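Local coordinates for DUF871 domain-containing protein (Enterococcus faecalis, PDB 2P0O), which has no established function but probably hydrolyses N-acetylmuramic acid 6-phosphate glycosides, as 6-phospho-N-acetylmuramidases do, at residues Asn119-Thr124 against Trp144-Pro149; Thr153-Thr158 against Pro193-His198; Ser252-Arg257 against Thr291-Gln296; Thr306-Lys311 against Glu330-Ile335. One frame throughout, in Å; residues are numbered along the deposited sequence.

Contacts 1 and 2 belong to the N-terminal TIM barrel. Contacts 3 and 4 belong to the C-terminal, cyclophilin-like part. Within each pair the contacts touch. The centres of contacts 1 and 2 lie about 12 Å apart, and the hydroxyl of Thr194 bonds the backbone oxygen of Asn146. Contacts 3 and 4 are closer, with centres about 8 Å apart, and Asn333 bonds the backbone of Glu293. The pairs are well separated: centres of contacts 1 and 3 are about 51 Å apart. The bound sodium ion, held by Met211, Asp213 and Val216, is about 12 Å from the side chains of His145 in contact 1 and Leu195 in contact 2.

Contact 1: Asn119-Thr124 against Trp144-Pro149; sequences NASTIT and WHNYYP
The methyl group of Ala120 sits squarely over one face of the His145 imidazole, a CH-pi contact. Ala120 CB lies 3.6 Å from the centroid of the His145 ring and only 7° off the ring normal. His145 can be followed outward. Its CB bond leads away from 119-124. With CG anti to the carbonyl carbon (chi1 -76°), the ring turns back toward Ala120. CG and CD2 both face the methyl. ND1 lies 3.7 Å from Ala120 CB and, at the ring edge and in its plane, meets water 1 at 3.3 Å. CE1 again faces the methyl. NE2, at the tip, is hydrogen-bonded to Asn164. Both imidazole nitrogens thus have a polar partner, the water at ND1 being a rather long contact.

Water 1 joins the two segments. It lies 2.7 Å from Ser121 OG and 2.8 Å from Tyr148 OH, and it accepts from Asn146 N. The backbones meet more directly: Ala120 N donates to Trp144 O at 2.9 Å, almost straight at 174°, with the nitrogen well above the carbonyl plane. Asn119 pairs with Trp144 as a parallel bridge. The side chains of Asn119 and Asn146 cross at about a right angle, with Asn119 OD1 3.8 Å from Asn146 ND2. Each has a firmer partner: Asn119 OD1 takes Ser121 N in an Asx turn, and Asn146 OD1 takes Arg97. This is the C-terminal end of two neighbouring parallel strands of a TIM barrel, the end where enzymes of this fold carry their active site.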
# COMPACT_ATOMS: atom_id res chain seq x y z
N ASN A 119 -7.29 -7.60 17.02
CA ASN A 119 -7.36 -8.47 15.88
C ASN A 119 -8.71 -8.21 15.19
O ASN A 119 -9.75 -8.52 15.73
CB ASN A 119 -7.18 -9.92 16.34
CG ASN A 119 -7.21 -10.92 15.18
OD1 ASN A 119 -7.77 -10.64 14.11
ND2 ASN A 119 -6.59 -12.07 15.38
N ALA A 120 -8.67 -7.58 14.02
CA ALA A 120 -9.89 -7.18 13.30
C ALA A 120 -10.90 -8.31 13.10
O ALA A 120 -12.10 -8.09 13.23
CB ALA A 120 -9.53 -6.52 11.97
N SER A 121 -10.40 -9.53 12.88
CA SER A 121 -11.23 -10.70 12.59
C SER A 121 -11.86 -11.37 13.80
O SER A 121 -12.88 -12.05 13.66
CB SER A 121 -10.41 -11.75 11.86
OG SER A 121 -9.72 -11.14 10.78
N THR A 122 -11.26 -11.25 14.98
CA THR A 122 -11.78 -11.98 16.15
C THR A 122 -12.44 -11.08 17.18
O THR A 122 -13.13 -11.59 18.08
CB THR A 122 -10.67 -12.74 16.91
OG1 THR A 122 -9.77 -11.80 17.52
CG2 THR A 122 -9.91 -13.72 15.98
N ILE A 123 -12.21 -9.77 17.09
CA ILE A 123 -12.78 -8.89 18.09
C ILE A 123 -14.30 -9.02 18.04
O ILE A 123 -14.90 -8.95 16.97
CB ILE A 123 -12.28 -7.40 17.99
CG1 ILE A 123 -12.71 -6.57 19.21
CG2 ILE A 123 -12.80 -6.71 16.75
CD1 ILE A 123 -11.93 -6.83 20.49
N THR A 124 -14.89 -9.27 19.20
CA THR A 124 -16.34 -9.43 19.33
C THR A 124 -16.98 -8.15 19.86
O THR A 124 -16.32 -7.33 20.50
CB THR A 124 -16.72 -10.58 20.30
OG1 THR A 124 -16.39 -10.20 21.63
CG2 THR A 124 -16.01 -11.89 19.93
N TRP A 144 -6.30 -4.37 13.73
CA TRP A 144 -5.41 -4.83 12.64
C TRP A 144 -5.90 -6.13 12.02
O TRP A 144 -6.16 -7.13 12.72
CB TRP A 144 -3.99 -5.10 13.14
CG TRP A 144 -3.21 -3.90 13.46
CD1 TRP A 144 -3.42 -3.06 14.51
CD2 TRP A 144 -2.09 -3.39 12.74
NE1 TRP A 144 -2.50 -2.05 14.49
CE2 TRP A 144 -1.67 -2.22 13.42
CE3 TRP A 144 -1.41 -3.78 11.57
CZ2 TRP A 144 -0.57 -1.45 12.99
CZ3 TRP A 144 -0.32 -3.01 11.13
CH2 TRP A 144 0.08 -1.86 11.84
N HIS A 145 -6.02 -6.11 10.70
CA HIS A 145 -6.27 -7.34 9.97
C HIS A 145 -5.01 -8.17 9.96
O HIS A 145 -3.92 -7.68 10.24
CB HIS A 145 -6.66 -7.02 8.55
CG HIS A 145 -8.07 -6.54 8.43
ND1 HIS A 145 -9.14 -7.40 8.39
CD2 HIS A 145 -8.57 -5.29 8.34
CE1 HIS A 145 -10.26 -6.70 8.29
NE2 HIS A 145 -9.94 -5.41 8.26
N ASN A 146 -5.18 -9.44 9.67
CA ASN A 146 -4.08 -10.34 9.53
C ASN A 146 -3.55 -10.32 8.12
O ASN A 146 -4.15 -9.68 7.24
CB ASN A 146 -4.58 -11.73 9.85
CG ASN A 146 -4.98 -11.88 11.30
OD1 ASN A 146 -4.40 -11.26 12.19
ND2 ASN A 146 -5.95 -12.77 11.56
N TYR A 147 -2.43 -11.01 7.90
CA TYR A 147 -1.97 -11.33 6.54
C TYR A 147 -1.92 -12.82 6.30
O TYR A 147 -2.06 -13.61 7.24
CB TYR A 147 -0.62 -10.67 6.19
CG TYR A 147 0.47 -10.91 7.21
CD1 TYR A 147 1.04 -12.17 7.34
CD2 TYR A 147 0.93 -9.88 8.01
CE1 TYR A 147 2.06 -12.42 8.28
CE2 TYR A 147 1.94 -10.11 8.96
CZ TYR A 147 2.50 -11.38 9.06
OH TYR A 147 3.50 -11.63 9.96
N TYR A 148 -1.76 -13.22 5.05
CA TYR A 148 -2.03 -14.61 4.68
C TYR A 148 -0.93 -15.14 3.81
O TYR A 148 -0.98 -14.93 2.60
CB TYR A 148 -3.42 -14.72 4.02
CG TYR A 148 -4.49 -14.26 4.96
CD1 TYR A 148 -5.04 -15.14 5.92
CD2 TYR A 148 -4.88 -12.94 4.99
CE1 TYR A 148 -6.00 -14.68 6.84
CE2 TYR A 148 -5.83 -12.49 5.90
CZ TYR A 148 -6.36 -13.34 6.82
OH TYR A 148 -7.31 -12.85 7.69
N PRO A 149 0.07 -15.84 4.42
CA PRO A 149 1.17 -16.45 3.66
C PRO A 149 0.72 -17.49 2.64
O PRO A 149 1.32 -17.59 1.58
CB PRO A 149 2.02 -17.16 4.75
CG PRO A 149 1.67 -16.49 6.05
CD PRO A 149 0.17 -16.15 5.86
O HOH W 1 -7.92 -10.40 8.96

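Contact 2: Thr153-Thr158 against Pro193-His198; sequences TGIGTT and PTLEKH
Ile155 and Leu195 form a single backbone bridge. Ile155 N donates to Thr194 O at 3.1 Å, and Glu196 N donates to Ile155 O, also at 3.1 Å. In both bonds the nitrogen lies in the carbonyl plane. Ile155 O takes a further bond from water 2, which in turn accepts from Lys197 N.

Charged and polar side chains add two links. Glu196 starts with CG anti to its N, then bends at chi2 (51°). This brings OE1 within 2.8 Å of Gly154 N, which meets it on the anti side and 34° out of the carboxylate plane. Outside the two segments, Arg199 pairs with OE1 and Glu152 N bonds OE2, so both oxygens are engaged. The extended Lys197 crosses Thr157 at about a right angle, and NZ donates to Thr157 OG1 at 3.1 Å.

Apolar contacts complete the interface. Ile155 lies alongside Thr194, with CD1 3.6 Å from Thr194 CG2. It meets Leu195 through CG1, 3.9 Å from Leu195 CD2. Phe160 touches both Ile155 and Leu195. Gly156 is the N-cap of helix 157-169, so this contact ties a helix start to the loop after strand 173-178, two successive strand-to-helix loops of the TIM barrel.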
# COMPACT_ATOMS: atom_id res chain seq x y z
N THR A 153 -5.95 -18.05 0.74
CA THR A 153 -6.52 -17.99 2.09
C THR A 153 -6.83 -16.54 2.57
O THR A 153 -7.39 -16.33 3.66
CB THR A 153 -5.61 -18.72 3.12
OG1 THR A 153 -4.37 -17.99 3.25
CG2 THR A 153 -5.33 -20.16 2.71
N GLY A 154 -6.48 -15.54 1.75
CA GLY A 154 -6.80 -14.14 2.06
C GLY A 154 -8.31 -13.89 2.02
O GLY A 154 -9.08 -14.66 1.40
N ILE A 155 -8.70 -12.80 2.68
CA ILE A 155 -10.10 -12.48 2.85
C ILE A 155 -10.63 -11.83 1.59
O ILE A 155 -9.86 -11.38 0.74
CB ILE A 155 -10.31 -11.57 4.08
CG1 ILE A 155 -9.80 -10.16 3.81
CG2 ILE A 155 -9.59 -12.16 5.31
CD1 ILE A 155 -9.90 -9.23 5.09
N GLY A 156 -11.96 -11.82 1.47
CA GLY A 156 -12.65 -11.25 0.32
C GLY A 156 -13.08 -9.82 0.58
O GLY A 156 -13.18 -9.39 1.74
N THR A 157 -13.35 -9.09 -0.50
CA THR A 157 -13.64 -7.64 -0.39
C THR A 157 -14.89 -7.35 0.44
O THR A 157 -14.92 -6.41 1.25
CB THR A 157 -13.73 -7.01 -1.80
OG1 THR A 157 -12.43 -7.04 -2.40
CG2 THR A 157 -14.24 -5.55 -1.74
N THR A 158 -15.91 -8.18 0.24
CA THR A 158 -17.22 -8.05 0.87
C THR A 158 -17.14 -8.17 2.40
O THR A 158 -17.64 -7.30 3.13
CB THR A 158 -18.21 -9.12 0.28
OG1 THR A 158 -18.45 -8.83 -1.10
CG2 THR A 158 -19.56 -9.18 1.01
N PRO A 193 -0.42 -10.69 1.73
CA PRO A 193 -1.53 -9.79 1.60
C PRO A 193 -2.55 -10.03 2.71
O PRO A 193 -2.59 -11.10 3.30
CB PRO A 193 -2.15 -10.21 0.26
CG PRO A 193 -1.94 -11.71 0.25
CD PRO A 193 -0.60 -11.93 0.92
N THR A 194 -3.39 -9.04 2.97
CA THR A 194 -4.66 -9.26 3.65
C THR A 194 -5.73 -9.77 2.68
O THR A 194 -6.40 -10.74 2.98
CB THR A 194 -5.13 -7.95 4.33
OG1 THR A 194 -4.22 -7.62 5.37
CG2 THR A 194 -6.52 -8.08 4.91
N LEU A 195 -5.93 -9.09 1.55
CA LEU A 195 -7.00 -9.43 0.62
C LEU A 195 -6.42 -10.33 -0.43
O LEU A 195 -5.36 -10.03 -0.99
CB LEU A 195 -7.58 -8.18 -0.05
CG LEU A 195 -8.47 -7.30 0.87
CD1 LEU A 195 -8.30 -5.85 0.53
CD2 LEU A 195 -9.93 -7.65 0.78
N GLU A 196 -7.09 -11.44 -0.68
CA GLU A 196 -6.57 -12.40 -1.67
C GLU A 196 -6.44 -11.78 -3.07
O GLU A 196 -5.59 -12.20 -3.83
CB GLU A 196 -7.44 -13.65 -1.75
CG GLU A 196 -6.75 -14.89 -2.45
CD GLU A 196 -5.37 -15.21 -1.87
OE1 GLU A 196 -5.11 -14.95 -0.65
OE2 GLU A 196 -4.53 -15.71 -2.63
N LYS A 197 -7.31 -10.83 -3.43
CA LYS A 197 -7.21 -10.20 -4.76
C LYS A 197 -5.88 -9.45 -4.94
O LYS A 197 -5.52 -9.08 -6.05
CB LYS A 197 -8.40 -9.27 -5.02
CG LYS A 197 -8.38 -8.04 -4.10
CD LYS A 197 -9.49 -7.02 -4.52
CE LYS A 197 -9.52 -5.89 -3.49
NZ LYS A 197 -10.58 -4.91 -3.76
N HIS A 198 -5.15 -9.20 -3.86
CA HIS A 198 -3.87 -8.54 -3.98
C HIS A 198 -2.69 -9.48 -4.18
O HIS A 198 -1.57 -9.03 -4.32
CB HIS A 198 -3.64 -7.63 -2.79
CG HIS A 198 -4.52 -6.42 -2.81
ND1 HIS A 198 -4.83 -5.70 -1.67
CD2 HIS A 198 -5.17 -5.81 -3.83
CE1 HIS A 198 -5.62 -4.69 -1.99
NE2 HIS A 198 -5.86 -4.74 -3.29
O HOH W 2 -9.80 -10.34 -2.01

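Contact 3: Ser252-Arg257 against Thr291-Gln296; sequences SRYLKR and TIESEQ
Tyr254 and Ile292 pass alongside with their tips pointing opposite ways. They belong to the C-terminal, cyclophilin-like part, where the start of helix 255-258 meets a loop running along strand 332-337. Ile292 CG2 lies over one face of the Tyr254 ring, 4.1 Å from its centroid, in a CH-pi contact. Arg253 CG lies over the opposite face, toward the rim. Chi1 of Tyr254 (-54°) turns the ring toward the loop, so OH accepts from Glu293 N at 3.0 Å.

The other branch of Ile292 serves Arg257. The two side chains run toward each other, and Ile292 CD1 rests centrally over the guanidinium, 3.3 Å from Arg257 CZ.

Glu295 extends from the loop, CG anti to its N (chi1 -166°), and reaches past Tyr254 with its carboxylate turned 50° from the ring. Both oxygens use syn lone pairs. OE1 takes Ser252 OG at 2.9 Å, and OE2 takes Arg253 N at 3.1 Å. Ser252 OG both donates here and accepts from Tyr254 N, an ST turn. The charge link is looser: Glu295 OE2 is 4.0 Å from Arg253 NH2, well out of the guanidinium plane, with no N-H aimed at it.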
# COMPACT_ATOMS: atom_id res chain seq x y z
N SER A 252 6.03 3.23 -33.01
CA SER A 252 5.12 4.27 -33.43
C SER A 252 5.80 5.65 -33.58
O SER A 252 6.63 6.03 -32.75
CB SER A 252 3.98 4.37 -32.43
OG SER A 252 3.14 5.42 -32.78
N ARG A 253 5.42 6.38 -34.62
CA ARG A 253 5.78 7.80 -34.77
C ARG A 253 5.14 8.68 -33.68
O ARG A 253 5.56 9.81 -33.48
CB ARG A 253 5.35 8.32 -36.15
CG ARG A 253 5.19 9.87 -36.25
CD ARG A 253 4.84 10.41 -37.66
NE ARG A 253 5.72 9.82 -38.68
CZ ARG A 253 5.38 8.76 -39.41
NH1 ARG A 253 6.25 8.27 -40.30
NH2 ARG A 253 4.18 8.20 -39.26
N TYR A 254 4.14 8.15 -32.98
CA TYR A 254 3.42 8.95 -32.00
C TYR A 254 3.77 8.60 -30.57
O TYR A 254 3.11 9.08 -29.64
CB TYR A 254 1.91 8.87 -32.26
CG TYR A 254 1.63 9.25 -33.68
CD1 TYR A 254 1.91 10.55 -34.14
CD2 TYR A 254 1.19 8.30 -34.60
CE1 TYR A 254 1.70 10.91 -35.47
CE2 TYR A 254 0.98 8.66 -35.95
CZ TYR A 254 1.23 9.96 -36.37
OH TYR A 254 1.03 10.32 -37.67
N LEU A 255 4.81 7.79 -30.40
CA LEU A 255 5.21 7.38 -29.06
C LEU A 255 5.58 8.57 -28.17
O LEU A 255 5.15 8.64 -27.02
CB LEU A 255 6.33 6.32 -29.10
CG LEU A 255 6.79 5.74 -27.75
CD1 LEU A 255 5.70 5.05 -26.96
CD2 LEU A 255 8.01 4.80 -27.90
N LYS A 256 6.37 9.50 -28.72
CA LYS A 256 6.85 10.66 -27.96
C LYS A 256 5.74 11.61 -27.56
O LYS A 256 5.86 12.30 -26.54
CB LYS A 256 7.92 11.42 -28.75
CG LYS A 256 9.08 10.53 -29.11
CD LYS A 256 10.45 11.20 -29.05
CE LYS A 256 11.52 10.13 -28.75
NZ LYS A 256 10.98 9.14 -27.73
N ARG A 257 4.69 11.67 -28.37
CA ARG A 257 3.53 12.47 -28.03
C ARG A 257 2.86 11.91 -26.81
O ARG A 257 2.28 12.66 -26.03
CB ARG A 257 2.49 12.46 -29.15
CG ARG A 257 2.56 13.64 -30.05
CD ARG A 257 1.29 13.75 -30.84
NE ARG A 257 1.47 14.73 -31.91
CZ ARG A 257 0.55 15.60 -32.30
NH1 ARG A 257 0.85 16.46 -33.29
NH2 ARG A 257 -0.66 15.63 -31.72
N THR A 291 -0.77 17.21 -38.11
CA THR A 291 -1.67 16.15 -38.59
C THR A 291 -1.26 14.78 -38.03
O THR A 291 -0.10 14.39 -38.12
CB THR A 291 -1.67 16.06 -40.13
OG1 THR A 291 -1.93 17.36 -40.67
CG2 THR A 291 -2.72 15.10 -40.64
N ILE A 292 -2.22 14.05 -37.44
CA ILE A 292 -2.01 12.66 -37.04
C ILE A 292 -2.50 11.77 -38.17
O ILE A 292 -3.69 11.64 -38.40
CB ILE A 292 -2.74 12.29 -35.70
CG1 ILE A 292 -2.43 13.31 -34.57
CG2 ILE A 292 -2.44 10.82 -35.26
CD1 ILE A 292 -0.92 13.42 -34.23
N GLU A 293 -1.57 11.16 -38.89
CA GLU A 293 -1.91 10.27 -39.99
C GLU A 293 -2.37 8.93 -39.45
O GLU A 293 -1.99 8.52 -38.36
CB GLU A 293 -0.70 10.07 -40.88
CG GLU A 293 0.09 11.35 -41.13
CD GLU A 293 -0.38 12.14 -42.35
OE1 GLU A 293 -1.60 12.42 -42.48
OE2 GLU A 293 0.47 12.50 -43.20
N SER A 294 -3.19 8.25 -40.23
CA SER A 294 -3.51 6.84 -39.99
C SER A 294 -2.24 5.98 -39.90
O SER A 294 -1.40 6.02 -40.80
CB SER A 294 -4.38 6.33 -41.14
OG SER A 294 -4.91 5.06 -40.84
N GLU A 295 -2.09 5.20 -38.82
CA GLU A 295 -0.89 4.36 -38.68
C GLU A 295 -1.29 2.88 -38.50
O GLU A 295 -1.66 2.24 -39.49
CB GLU A 295 0.03 4.89 -37.57
CG GLU A 295 1.41 4.30 -37.56
CD GLU A 295 2.27 4.80 -36.40
OE1 GLU A 295 1.85 4.66 -35.23
OE2 GLU A 295 3.38 5.33 -36.66
N GLN A 296 -1.24 2.36 -37.28
CA GLN A 296 -1.88 1.09 -36.95
C GLN A 296 -3.16 1.37 -36.18
O GLN A 296 -3.16 2.17 -35.23
CB GLN A 296 -0.96 0.25 -36.07
CG GLN A 296 0.10 -0.49 -36.85
CD GLN A 296 1.11 -1.21 -35.97
OE1 GLN A 296 0.83 -1.57 -34.83
NE2 GLN A 296 2.31 -1.40 -36.50

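Contact 4: Thr306-Lys311 against Glu330-Ile335; sequences TIDNEK and EKVNTI
Thr306 and Val332 pack hard against each other, with Thr306 CB 3.3 Å from Val332 CG1. Ile307 and Ile335 are nearly as tight: Ile307 CG2 is 3.5 Å from Ile335 CD1. The backbones hold this end together. Ile307 and Asn333 are a hydrogen-bonded pair, Ile307 N giving to Asn333 O at 3.0 Å and Asn333 N to Ile307 O at 2.8 Å. Thr306 with Thr334 and Asp308 with Val332 are non-hydrogen-bonded pairs. The two strands lie at one edge of a four-stranded antiparallel sheet, with 332-337 outermost.

Just past the end of strand 304-308, the Asn309 amide bridges to 330-335. Chi1 of 61° sets CG between the backbone N and the carbonyl carbon. ND2 gives one hydrogen to Glu330 O, nearly straight at 178°, and one to Asn333 OD1, both at 3.0 Å. OD1 takes Lys311 N in an Asx turn. Asn333 ND2 donates to Glu293 O, and its OD1 accepts from Glu295 N.

The far end is exposed and looser. Lys311 and Glu330 cross at about a right angle, and Lys311 NZ stands 3.6 Å from Glu330 OE1, a long salt bridge. Water 3 accepts from Lys311 NZ at 2.7 Å and donates to Glu330 O.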
# COMPACT_ATOMS: atom_id res chain seq x y z
N THR A 306 -3.75 5.10 -27.10
CA THR A 306 -4.21 5.43 -28.44
C THR A 306 -4.15 6.93 -28.70
O THR A 306 -4.19 7.75 -27.76
CB THR A 306 -5.70 4.97 -28.69
OG1 THR A 306 -6.59 5.80 -27.94
CG2 THR A 306 -5.92 3.56 -28.23
N ILE A 307 -4.08 7.29 -29.98
CA ILE A 307 -4.22 8.68 -30.39
C ILE A 307 -5.20 8.73 -31.56
O ILE A 307 -5.08 7.93 -32.52
CB ILE A 307 -2.83 9.36 -30.71
CG1 ILE A 307 -2.98 10.86 -30.92
CG2 ILE A 307 -2.11 8.72 -31.92
CD1 ILE A 307 -1.67 11.62 -30.85
N ASP A 308 -6.17 9.64 -31.49
CA ASP A 308 -7.13 9.79 -32.57
C ASP A 308 -6.45 10.34 -33.83
O ASP A 308 -5.72 11.33 -33.75
CB ASP A 308 -8.28 10.69 -32.15
CG ASP A 308 -9.28 10.00 -31.23
OD1 ASP A 308 -9.08 8.80 -30.86
OD2 ASP A 308 -10.31 10.64 -30.91
N ASN A 309 -6.66 9.69 -34.98
CA ASN A 309 -6.00 10.19 -36.20
C ASN A 309 -6.88 11.22 -36.94
O ASN A 309 -7.94 11.60 -36.42
CB ASN A 309 -5.48 9.05 -37.10
CG ASN A 309 -6.58 8.11 -37.60
OD1 ASN A 309 -7.59 8.55 -38.17
ND2 ASN A 309 -6.38 6.81 -37.39
N GLU A 310 -6.43 11.64 -38.12
CA GLU A 310 -7.12 12.68 -38.89
C GLU A 310 -8.54 12.28 -39.32
O GLU A 310 -9.39 13.15 -39.61
CB GLU A 310 -6.27 13.13 -40.11
CG GLU A 310 -6.18 12.10 -41.23
CD GLU A 310 -5.14 12.46 -42.30
OE1 GLU A 310 -5.20 13.56 -42.91
OE2 GLU A 310 -4.25 11.61 -42.55
N LYS A 311 -8.81 10.97 -39.36
CA LYS A 311 -10.16 10.49 -39.73
C LYS A 311 -11.19 10.81 -38.68
O LYS A 311 -12.37 10.76 -38.98
CB LYS A 311 -10.19 8.98 -40.02
CG LYS A 311 -9.44 8.58 -41.27
CD LYS A 311 -9.38 7.08 -41.45
CE LYS A 311 -8.56 6.75 -42.68
NZ LYS A 311 -8.53 5.29 -42.92
N GLU A 330 -10.83 2.34 -37.17
CA GLU A 330 -9.94 2.92 -38.23
C GLU A 330 -9.46 4.33 -37.90
O GLU A 330 -8.41 4.77 -38.39
CB GLU A 330 -10.64 2.94 -39.62
CG GLU A 330 -12.01 3.73 -39.63
CD GLU A 330 -12.39 4.40 -40.97
OE1 GLU A 330 -11.80 4.03 -42.04
OE2 GLU A 330 -13.31 5.29 -40.95
N LYS A 331 -10.23 5.03 -37.07
CA LYS A 331 -9.97 6.43 -36.74
C LYS A 331 -9.07 6.62 -35.53
O LYS A 331 -8.76 7.75 -35.18
CB LYS A 331 -11.27 7.18 -36.51
CG LYS A 331 -12.32 6.98 -37.59
CD LYS A 331 -13.55 7.87 -37.32
CE LYS A 331 -14.40 7.37 -36.16
NZ LYS A 331 -14.59 5.88 -36.07
N VAL A 332 -8.63 5.52 -34.92
CA VAL A 332 -7.89 5.57 -33.64
C VAL A 332 -6.59 4.77 -33.81
O VAL A 332 -6.65 3.53 -33.94
CB VAL A 332 -8.73 4.94 -32.47
CG1 VAL A 332 -7.94 4.86 -31.16
CG2 VAL A 332 -10.06 5.70 -32.26
N ASN A 333 -5.43 5.45 -33.83
CA ASN A 333 -4.13 4.76 -33.86
C ASN A 333 -3.80 4.10 -32.53
O ASN A 333 -4.00 4.71 -31.45
CB ASN A 333 -3.00 5.72 -34.22
CG ASN A 333 -3.07 6.22 -35.65
OD1 ASN A 333 -3.80 5.67 -36.49
ND2 ASN A 333 -2.31 7.25 -35.94
N THR A 334 -3.32 2.87 -32.59
CA THR A 334 -2.90 2.19 -31.37
C THR A 334 -1.40 2.34 -31.28
O THR A 334 -0.69 1.98 -32.22
CB THR A 334 -3.29 0.70 -31.40
OG1 THR A 334 -2.98 0.18 -32.71
CG2 THR A 334 -4.79 0.54 -31.18
N ILE A 335 -0.91 2.88 -30.17
CA ILE A 335 0.50 3.29 -30.06
C ILE A 335 1.28 2.30 -29.23
O ILE A 335 2.32 1.82 -29.65
CB ILE A 335 0.67 4.69 -29.36
CG1 ILE A 335 -0.30 5.74 -29.93
CG2 ILE A 335 2.15 5.15 -29.40
CD1 ILE A 335 -0.17 5.88 -31.43
O HOH W 3 -7.33 4.15 -40.85